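Local coordinates for protein glycoside transferase (Listeria monocytogenes, PDB 6R2M) that probably hydrolyses glycosidic bonds of exopolysaccharide outside the cell, as an extracellular glycoside hydrolase, and possibly has transferase activity, at residues N132-S137 against Q169-R174; D102-T107 against K128-T133. All coordinates share one frame; numbering follows the deposited sequence.

Interaction 1 (N132-S137 against Q169-R174)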
ATOM      1  N   ASN A 132      16.834  -0.157  -9.507  1.00  8.52           N
ATOM      2  CA  ASN A 132      17.219  -1.517  -9.152  1.00  7.57           C
ATOM      3  C   ASN A 132      16.007  -2.443  -9.086  1.00 10.14           C
ATOM      4  O   ASN A 132      16.083  -3.599  -9.519  1.00 10.77           O
ATOM      5  CB  ASN A 132      17.970  -1.484  -7.822  1.00  9.76           C
ATOM      6  CG  ASN A 132      18.653  -2.772  -7.511  1.00 13.56           C
ATOM      7  OD1 ASN A 132      19.601  -3.162  -8.186  1.00 15.83           O
ATOM      8  ND2 ASN A 132      18.187  -3.448  -6.462  1.00 13.58           N
ATOM      9  N   THR A 133      14.882  -1.964  -8.544  1.00  6.99           N
ATOM     10  CA  THR A 133      13.673  -2.781  -8.507  1.00  9.16           C
ATOM     11  C   THR A 133      13.189  -3.127  -9.912  1.00  6.29           C
ATOM     12  O   THR A 133      12.814  -4.273 -10.196  1.00  9.85           O
ATOM     13  CB  THR A 133      12.577  -2.045  -7.742  1.00  8.97           C
ATOM     14  OG1 THR A 133      12.961  -1.913  -6.372  1.00 10.61           O
ATOM     15  CG2 THR A 133      11.255  -2.802  -7.846  1.00 11.34           C
ATOM     16  N   LYS A 134      13.163  -2.135 -10.798  1.00  6.93           N
ATOM     17  CA  LYS A 134      12.758  -2.376 -12.180  1.00  9.22           C
ATOM     18  C   LYS A 134      13.677  -3.377 -12.868  1.00 11.06           C
ATOM     19  O   LYS A 134      13.219  -4.211 -13.663  1.00 11.88           O
ATOM     20  CB  LYS A 134      12.738  -1.054 -12.941  1.00  9.61           C
ATOM     21  CG  LYS A 134      12.505  -1.186 -14.444  1.00 12.67           C
ATOM     22  CD  LYS A 134      12.558   0.191 -15.096  1.00 15.30           C
ATOM     23  CE  LYS A 134      12.761   0.126 -16.595  1.00 18.57           C
ATOM     24  NZ  LYS A 134      12.887   1.509 -17.127  1.00 12.05           N
ATOM     25  N   LYS A 135      14.977  -3.310 -12.568  1.00 10.29           N
ATOM     26  CA  LYS A 135      15.951  -4.152 -13.260  1.00 10.21           C
ATOM     27  C   LYS A 135      15.828  -5.619 -12.849  1.00 11.61           C
ATOM     28  O   LYS A 135      15.831  -6.517 -13.704  1.00 13.46           O
ATOM     29  CB  LYS A 135      17.366  -3.627 -13.006  1.00 10.35           C
ATOM     30  CG  LYS A 135      18.478  -4.494 -13.606  1.00 11.40           C
ATOM     31  CD  LYS A 135      19.827  -3.813 -13.447  1.00 15.54           C
ATOM     32  CE  LYS A 135      20.934  -4.673 -14.035  1.00 22.96           C
ATOM     33  NZ  LYS A 135      22.268  -4.076 -13.779  1.00 27.83           N
ATOM     34  N   TYR A 136      15.711  -5.886 -11.548  1.00 10.10           N
ATOM     35  CA  TYR A 136      15.830  -7.250 -11.046  1.00  8.01           C
ATOM     36  C   TYR A 136      14.501  -7.918 -10.733  1.00 11.93           C
ATOM     37  O   TYR A 136      14.379  -9.133 -10.913  1.00 12.16           O
ATOM     38  CB  TYR A 136      16.716  -7.273  -9.792  1.00  8.84           C
ATOM     39  CG  TYR A 136      18.170  -7.066 -10.131  1.00  9.68           C
ATOM     40  CD1 TYR A 136      18.916  -8.093 -10.691  1.00 15.68           C
ATOM     41  CD2 TYR A 136      18.781  -5.835  -9.945  1.00 12.27           C
ATOM     42  CE1 TYR A 136      20.246  -7.906 -11.032  1.00 14.39           C
ATOM     43  CE2 TYR A 136      20.125  -5.637 -10.283  1.00 18.18           C
ATOM     44  CZ  TYR A 136      20.843  -6.682 -10.824  1.00 16.63           C
ATOM     45  OH  TYR A 136      22.164  -6.500 -11.159  1.00 22.41           O
ATOM     46  N   SER A 137      13.498  -7.179 -10.260  1.00  8.43           N
ATOM     47  CA  SER A 137      12.230  -7.805  -9.892  1.00  8.49           C
ATOM     48  C   SER A 137      11.251  -7.804 -11.073  1.00  9.22           C
ATOM     49  O   SER A 137      10.124  -7.319 -11.016  1.00  6.69           O
ATOM     50  CB  SER A 137      11.655  -7.117  -8.660  1.00  8.27           C
ATOM     51  OG  SER A 137      10.707  -7.979  -8.056  1.00 12.81           O
ATOM     52  N   GLN A 169       5.218   4.436 -13.496  1.00 12.44           N
ATOM     53  CA  GLN A 169       5.412   5.474 -14.502  1.00 13.42           C
ATOM     54  C   GLN A 169       6.608   6.356 -14.164  1.00 17.19           C
ATOM     55  O   GLN A 169       7.291   6.845 -15.075  1.00 17.61           O
ATOM     56  CB  GLN A 169       4.133   6.304 -14.645  1.00 16.52           C
ATOM     57  CG  GLN A 169       2.943   5.491 -15.131  1.00 14.84           C
ATOM     58  CD  GLN A 169       1.626   6.235 -15.026  1.00 19.93           C
ATOM     59  OE1 GLN A 169       1.479   7.166 -14.236  1.00 22.79           O
ATOM     60  NE2 GLN A 169       0.649   5.809 -15.820  1.00 21.39           N
ATOM     61  N   GLN A 170       6.892   6.543 -12.874  1.00 16.47           N
ATOM     62  CA  GLN A 170       8.028   7.364 -12.460  1.00 15.95           C
ATOM     63  C   GLN A 170       9.356   6.807 -12.972  1.00 17.71           C
ATOM     64  O   GLN A 170      10.292   7.575 -13.231  1.00 20.64           O
ATOM     65  CB  GLN A 170       8.056   7.476 -10.937  1.00 21.61           C
ATOM     66  CG  GLN A 170       9.283   8.175 -10.407  1.00 19.26           C
ATOM     67  CD  GLN A 170       9.277   9.660 -10.716  1.00 29.56           C
ATOM     68  OE1 GLN A 170       8.238  10.314 -10.628  1.00 27.44           O
ATOM     69  NE2 GLN A 170      10.441  10.199 -11.090  1.00 22.06           N
ATOM     70  N   ILE A 171       9.462   5.489 -13.123  1.00 12.56           N
ATOM     71  CA  ILE A 171      10.696   4.855 -13.568  1.00 10.68           C
ATOM     72  C   ILE A 171      10.558   4.282 -14.977  1.00  8.06           C
ATOM     73  O   ILE A 171      11.428   3.540 -15.430  1.00  9.62           O
ATOM     74  CB  ILE A 171      11.164   3.793 -12.552  1.00 10.89           C
ATOM     75  CG1 ILE A 171      12.669   3.507 -12.681  1.00 13.09           C
ATOM     76  CG2 ILE A 171      10.327   2.532 -12.626  1.00 10.01           C
ATOM     77  CD1 ILE A 171      13.540   4.665 -12.271  1.00 15.00           C
ATOM     78  N   ASN A 172       9.484   4.630 -15.687  1.00  9.11           N
ATOM     79  CA  ASN A 172       9.334   4.328 -17.116  1.00 10.52           C
ATOM     80  C   ASN A 172       9.444   2.836 -17.431  1.00 11.80           C
ATOM     81  O   ASN A 172      10.206   2.422 -18.306  1.00 12.46           O
ATOM     82  CB  ASN A 172      10.354   5.114 -17.939  1.00  9.44           C
ATOM     83  CG  ASN A 172      10.185   6.603 -17.783  1.00 11.25           C
ATOM     84  OD1 ASN A 172      11.047   7.287 -17.214  1.00 16.05           O
ATOM     85  ND2 ASN A 172       9.070   7.118 -18.280  1.00 10.86           N
ATOM     86  N   TYR A 173       8.664   2.018 -16.729  1.00 10.19           N
ATOM     87  CA  TYR A 173       8.495   0.647 -17.190  1.00 10.04           C
ATOM     88  C   TYR A 173       8.009   0.650 -18.635  1.00  9.28           C
ATOM     89  O   TYR A 173       7.255   1.535 -19.053  1.00 10.91           O
ATOM     90  CB  TYR A 173       7.484  -0.105 -16.325  1.00  8.48           C
ATOM     91  CG  TYR A 173       8.004  -0.678 -15.023  1.00  7.10           C
ATOM     92  CD1 TYR A 173       8.121   0.128 -13.896  1.00  7.81           C
ATOM     93  CD2 TYR A 173       8.315  -2.027 -14.900  1.00  8.57           C
ATOM     94  CE1 TYR A 173       8.550  -0.371 -12.698  1.00  8.73           C
ATOM     95  CE2 TYR A 173       8.765  -2.543 -13.687  1.00  9.35           C
ATOM     96  CZ  TYR A 173       8.873  -1.698 -12.589  1.00  8.45           C
ATOM     97  OH  TYR A 173       9.305  -2.155 -11.367  1.00  9.39           O
ATOM     98  N   ARG A 174       8.455  -0.345 -19.396  1.00  9.48           N
ATOM     99  CA  ARG A 174       8.011  -0.502 -20.775  1.00 14.27           C
ATOM    100  C   ARG A 174       6.510  -0.765 -20.833  1.00 14.09           C
ATOM    101  O   ARG A 174       5.883  -1.156 -19.848  1.00 10.64           O
ATOM    102  CB  ARG A 174       8.762  -1.641 -21.453  1.00 14.30           C
ATOM    103  CG  ARG A 174      10.270  -1.454 -21.467  1.00 19.61           C
ATOM    104  CD  ARG A 174      10.988  -2.773 -21.728  1.00 26.29           C
ATOM    105  NE  ARG A 174      10.691  -3.320 -23.050  1.00 31.70           N
ATOM    106  CZ  ARG A 174      10.939  -4.577 -23.409  1.00 31.75           C
ATOM    107  NH1 ARG A 174      11.482  -5.421 -22.544  1.00 31.03           N
ATOM    108  NH2 ARG A 174      10.631  -4.994 -24.629  1.00 35.35           N
TER
HETATM  109  O   HOH W   1      10.335  -4.641 -11.228  1.00 10.74           O
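Lys-134 runs over the Tyr-173 ring, the two side chains pointing opposite ways, so that one lysine serves an aromatic ring with its aliphatic part and a chain turn with its ammonium end. CG of Lys-134 lies over one face of the Tyr-173 ring, 4.1 Å from the centroid and 13° off the ring normal, a CH-pi contact displaced toward the rim. The lysine carries CG anti to its backbone N (chi1 172°) and stays extended from there, which takes it beyond the ring to the turn at Ile-171 and Asn-172. There NZ donates to two successive carbonyls: to Ile-171 O at 3.0 Å, nearly along the C=O axis, and to Asn-172 O at 3.1 Å, approached from above the carbonyl plane. On the way, CD of Lys-134 passes Ile-171 CG2 at 4.1 Å, so the isoleucine branch packs against the methylene chain.

The hydroxyl end of Tyr-173 is fixed separately. Its OH comes within 3.6 Å of Lys-134 CA and gives its proton to a water 2.7 Å away, which lies at the ring edge, in its plane. That water donates in turn to Thr-133 O and Ser-137 O, linking the buried phenol to the C-terminal end of helix 120-136 and the residue that follows it.

The segment that receives the lysine is itself a helix terminus. Asn-172, with positive phi, is the C-prime residue of a Schellman motif, with Tyr-173 N bonded to Met-168 O and Asn-172 N to Gln-169 O; Lys-134 thus binds carbonyls just past the end of helix 165-170.

Interaction 2 (D102-T107 against K128-T133)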
ATOM      1  N   ASP A 102       6.178  -2.758  -1.717  1.00  4.85           N
ATOM      2  CA  ASP A 102       6.803  -1.985  -0.648  1.00  6.06           C
ATOM      3  C   ASP A 102       7.912  -1.086  -1.175  1.00  6.96           C
ATOM      4  O   ASP A 102       8.103   0.025  -0.650  1.00  8.60           O
ATOM      5  CB  ASP A 102       7.325  -2.929   0.445  1.00  7.75           C
ATOM      6  CG  ASP A 102       6.200  -3.745   1.085  1.00  8.66           C
ATOM      7  OD1 ASP A 102       5.066  -3.228   1.174  1.00  8.96           O
ATOM      8  OD2 ASP A 102       6.430  -4.912   1.480  1.00 13.48           O
ATOM      9  N   ASP A 103       8.639  -1.529  -2.216  1.00  7.41           N
ATOM     10  CA  ASP A 103       9.618  -0.656  -2.854  1.00  7.79           C
ATOM     11  C   ASP A 103       8.929   0.544  -3.473  1.00  8.29           C
ATOM     12  O   ASP A 103       9.388   1.676  -3.321  1.00  7.04           O
ATOM     13  CB  ASP A 103      10.386  -1.378  -3.960  1.00  6.43           C
ATOM     14  CG  ASP A 103      11.169  -2.568  -3.476  1.00 10.77           C
ATOM     15  OD1 ASP A 103      11.258  -2.809  -2.253  1.00 14.27           O
ATOM     16  OD2 ASP A 103      11.715  -3.263  -4.364  1.00 11.91           O
ATOM     17  N   PHE A 104       7.826   0.290  -4.194  1.00  7.90           N
ATOM     18  CA  PHE A 104       7.050   1.348  -4.844  1.00  6.11           C
ATOM     19  C   PHE A 104       6.580   2.380  -3.828  1.00  8.13           C
ATOM     20  O   PHE A 104       6.666   3.591  -4.059  1.00  6.01           O
ATOM     21  CB  PHE A 104       5.833   0.752  -5.564  1.00  6.29           C
ATOM     22  CG  PHE A 104       6.152  -0.060  -6.789  1.00  5.95           C
ATOM     23  CD1 PHE A 104       7.316   0.149  -7.526  1.00  5.29           C
ATOM     24  CD2 PHE A 104       5.258  -1.046  -7.198  1.00  6.63           C
ATOM     25  CE1 PHE A 104       7.573  -0.618  -8.658  1.00  8.28           C
ATOM     26  CE2 PHE A 104       5.504  -1.807  -8.314  1.00  9.24           C
ATOM     27  CZ  PHE A 104       6.672  -1.587  -9.053  1.00  7.24           C
ATOM     28  N   ARG A 105       6.061   1.912  -2.698  1.00  7.37           N
ATOM     29  CA  ARG A 105       5.550   2.828  -1.684  1.00  4.71           C
ATOM     30  C   ARG A 105       6.668   3.689  -1.110  1.00  6.34           C
ATOM     31  O   ARG A 105       6.513   4.901  -0.964  1.00  6.91           O
ATOM     32  CB  ARG A 105       4.858   2.046  -0.569  1.00  5.39           C
ATOM     33  CG  ARG A 105       4.224   2.978   0.453  1.00  8.03           C
ATOM     34  CD  ARG A 105       3.623   2.195   1.610  1.00  8.01           C
ATOM     35  NE  ARG A 105       2.587   1.267   1.152  1.00  8.72           N
ATOM     36  CZ  ARG A 105       2.741  -0.046   1.048  1.00  7.53           C
ATOM     37  NH1 ARG A 105       3.906  -0.629   1.336  1.00  8.62           N
ATOM     38  NH2 ARG A 105       1.722  -0.790   0.641  1.00 10.29           N
ATOM     39  N   ILE A 106       7.813   3.080  -0.803  1.00  5.88           N
ATOM     40  CA  ILE A 106       8.909   3.813  -0.179  1.00  5.39           C
ATOM     41  C   ILE A 106       9.490   4.831  -1.153  1.00  4.37           C
ATOM     42  O   ILE A 106       9.751   5.981  -0.784  1.00  7.37           O
ATOM     43  CB  ILE A 106       9.973   2.823   0.332  1.00  7.78           C
ATOM     44  CG1 ILE A 106       9.460   2.169   1.627  1.00  6.53           C
ATOM     45  CG2 ILE A 106      11.309   3.520   0.600  1.00  9.36           C
ATOM     46  CD1 ILE A 106      10.187   0.881   2.035  1.00  5.38           C
ATOM     47  N   THR A 107       9.727   4.416  -2.407  1.00  6.22           N
ATOM     48  CA  THR A 107      10.310   5.346  -3.365  1.00  7.41           C
ATOM     49  C   THR A 107       9.345   6.473  -3.685  1.00  7.50           C
ATOM     50  O   THR A 107       9.769   7.622  -3.810  1.00  8.27           O
ATOM     51  CB  THR A 107      10.742   4.634  -4.649  1.00  8.23           C
ATOM     52  OG1 THR A 107       9.629   3.946  -5.245  1.00  8.32           O
ATOM     53  CG2 THR A 107      11.851   3.648  -4.342  1.00 12.12           C
ATOM     54  N   LYS A 128      17.769   5.451  -7.308  1.00  8.93           N
ATOM     55  CA  LYS A 128      18.693   4.320  -7.250  1.00  8.38           C
ATOM     56  C   LYS A 128      17.950   3.055  -6.866  1.00 10.22           C
ATOM     57  O   LYS A 128      18.128   2.000  -7.490  1.00 12.46           O
ATOM     58  CB  LYS A 128      19.823   4.597  -6.249  1.00 11.98           C
ATOM     59  CG  LYS A 128      20.660   5.832  -6.513  1.00 30.10           C
ATOM     60  CD  LYS A 128      20.584   6.279  -7.953  1.00 31.35           C
ATOM     61  CE  LYS A 128      21.102   7.688  -8.118  1.00 21.18           C
ATOM     62  NZ  LYS A 128      20.083   8.696  -8.126  1.00 17.22           N
ATOM     63  N   ILE A 129      17.095   3.149  -5.846  1.00  6.54           N
ATOM     64  CA  ILE A 129      16.339   1.980  -5.405  1.00  8.33           C
ATOM     65  C   ILE A 129      15.387   1.524  -6.502  1.00 10.81           C
ATOM     66  O   ILE A 129      15.319   0.337  -6.841  1.00  8.20           O
ATOM     67  CB  ILE A 129      15.587   2.289  -4.099  1.00  7.77           C
ATOM     68  CG1 ILE A 129      16.571   2.471  -2.950  1.00 11.65           C
ATOM     69  CG2 ILE A 129      14.617   1.161  -3.749  1.00  9.04           C
ATOM     70  CD1 ILE A 129      15.935   3.109  -1.729  1.00 12.09           C
ATOM     71  N   LEU A 130      14.630   2.463  -7.074  1.00  8.02           N
ATOM     72  CA  LEU A 130      13.565   2.073  -7.994  1.00  7.64           C
ATOM     73  C   LEU A 130      14.131   1.537  -9.303  1.00  9.17           C
ATOM     74  O   LEU A 130      13.570   0.603  -9.890  1.00  9.70           O
ATOM     75  CB  LEU A 130      12.625   3.259  -8.232  1.00  8.61           C
ATOM     76  CG  LEU A 130      11.349   3.013  -9.035  1.00 11.87           C
ATOM     77  CD1 LEU A 130      10.565   1.880  -8.434  1.00 11.76           C
ATOM     78  CD2 LEU A 130      10.526   4.283  -9.084  1.00 13.93           C
ATOM     79  N   ALA A 131      15.244   2.105  -9.771  1.00  8.14           N
ATOM     80  CA  ALA A 131      15.886   1.546 -10.956  1.00  9.47           C
ATOM     81  C   ALA A 131      16.319   0.113 -10.704  1.00 10.55           C
ATOM     82  O   ALA A 131      16.154  -0.764 -11.569  1.00 10.34           O
ATOM     83  CB  ALA A 131      17.074   2.422 -11.366  1.00 11.27           C
ATOM     84  N   ASN A 132      16.834  -0.157  -9.507  1.00  8.52           N
ATOM     85  CA  ASN A 132      17.219  -1.517  -9.152  1.00  7.57           C
ATOM     86  C   ASN A 132      16.007  -2.443  -9.086  1.00 10.14           C
ATOM     87  O   ASN A 132      16.083  -3.599  -9.519  1.00 10.77           O
ATOM     88  CB  ASN A 132      17.970  -1.484  -7.822  1.00  9.76           C
ATOM     89  CG  ASN A 132      18.653  -2.772  -7.511  1.00 13.56           C
ATOM     90  OD1 ASN A 132      19.601  -3.162  -8.186  1.00 15.83           O
ATOM     91  ND2 ASN A 132      18.187  -3.448  -6.462  1.00 13.58           N
ATOM     92  N   THR A 133      14.882  -1.964  -8.544  1.00  6.99           N
ATOM     93  CA  THR A 133      13.673  -2.781  -8.507  1.00  9.16           C
ATOM     94  C   THR A 133      13.189  -3.127  -9.912  1.00  6.29           C
ATOM     95  O   THR A 133      12.814  -4.273 -10.196  1.00  9.85           O
ATOM     96  CB  THR A 133      12.577  -2.045  -7.742  1.00  8.97           C
ATOM     97  OG1 THR A 133      12.961  -1.913  -6.372  1.00 10.61           O
ATOM     98  CG2 THR A 133      11.255  -2.802  -7.846  1.00 11.34           C
TER
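This is a buried packing contact between two consecutive helices, 100-116 and 120-136, which run nearly antiparallel as a helical hairpin. Their local axes approach to 9.8 Å at an angle of 157°, and all six residues that touch are buried.

At one end of the interface Thr-107 meets Ile-129 methyl to methyl, CG2 to CG2 at 3.8 Å, while Thr-107 OG1 sits beside Leu-130 CD1 at 3.9 Å. Its chi1 of 57° places OG1 between the backbone N and the carbonyl carbon, turned back toward the carbonyls of Asp-103 and Phe-104 in its own helix, and leaves CG2 to face the neighbouring helix. Next along, Leu-130 comes in at about a right angle to Phe-104 and sets CD1 at the edge of the ring, in its plane, 3.8 Å from Phe-104 CD1. Although the first bond of the Phe-104 side chain leads away from helix 120-136, the ring swings back far enough to receive that methyl; Ala-167 and Met-168 of helix 165-170 also touch this ring.

One polar bond crosses at the other end. Thr-133 OG1 donates to Asp-103 OD2 at 2.7 Å, arriving from above the carboxylate plane, 38° out of it. The same oxygen also accepts from Asn-98 ND2, and this double grip probably limits rotation of the carboxylate.

Apolar touching at Thr-107, Ile-129, Leu-130 and Phe-104 is thus combined with one polar bond; the hydroxyl from across the interface and the amide from the preceding loop probably offset the cost of burying the carboxylate.

In the fold
Interactions 1 and 2 have centres 8 Å apart, and both use helix 120-136. Along the chain, helix 100-116 comes first, then the shared helix, and helix 165-170 follows after a stretch containing several short strands. Interaction 2 joins the first pair near the interior; interaction 1, partly buried, continues from the end of the shared helix to the turn that follows helix 165-170. The two contacts touch directly, Tyr-173 OH lying 3.6 Å from Phe-104 CZ and Ile-171 CB 3.6 Å from Leu-130 CD2. The helical hairpin and the turn ending helix 165-170 are thus packed together within this monomer, about half of it helical.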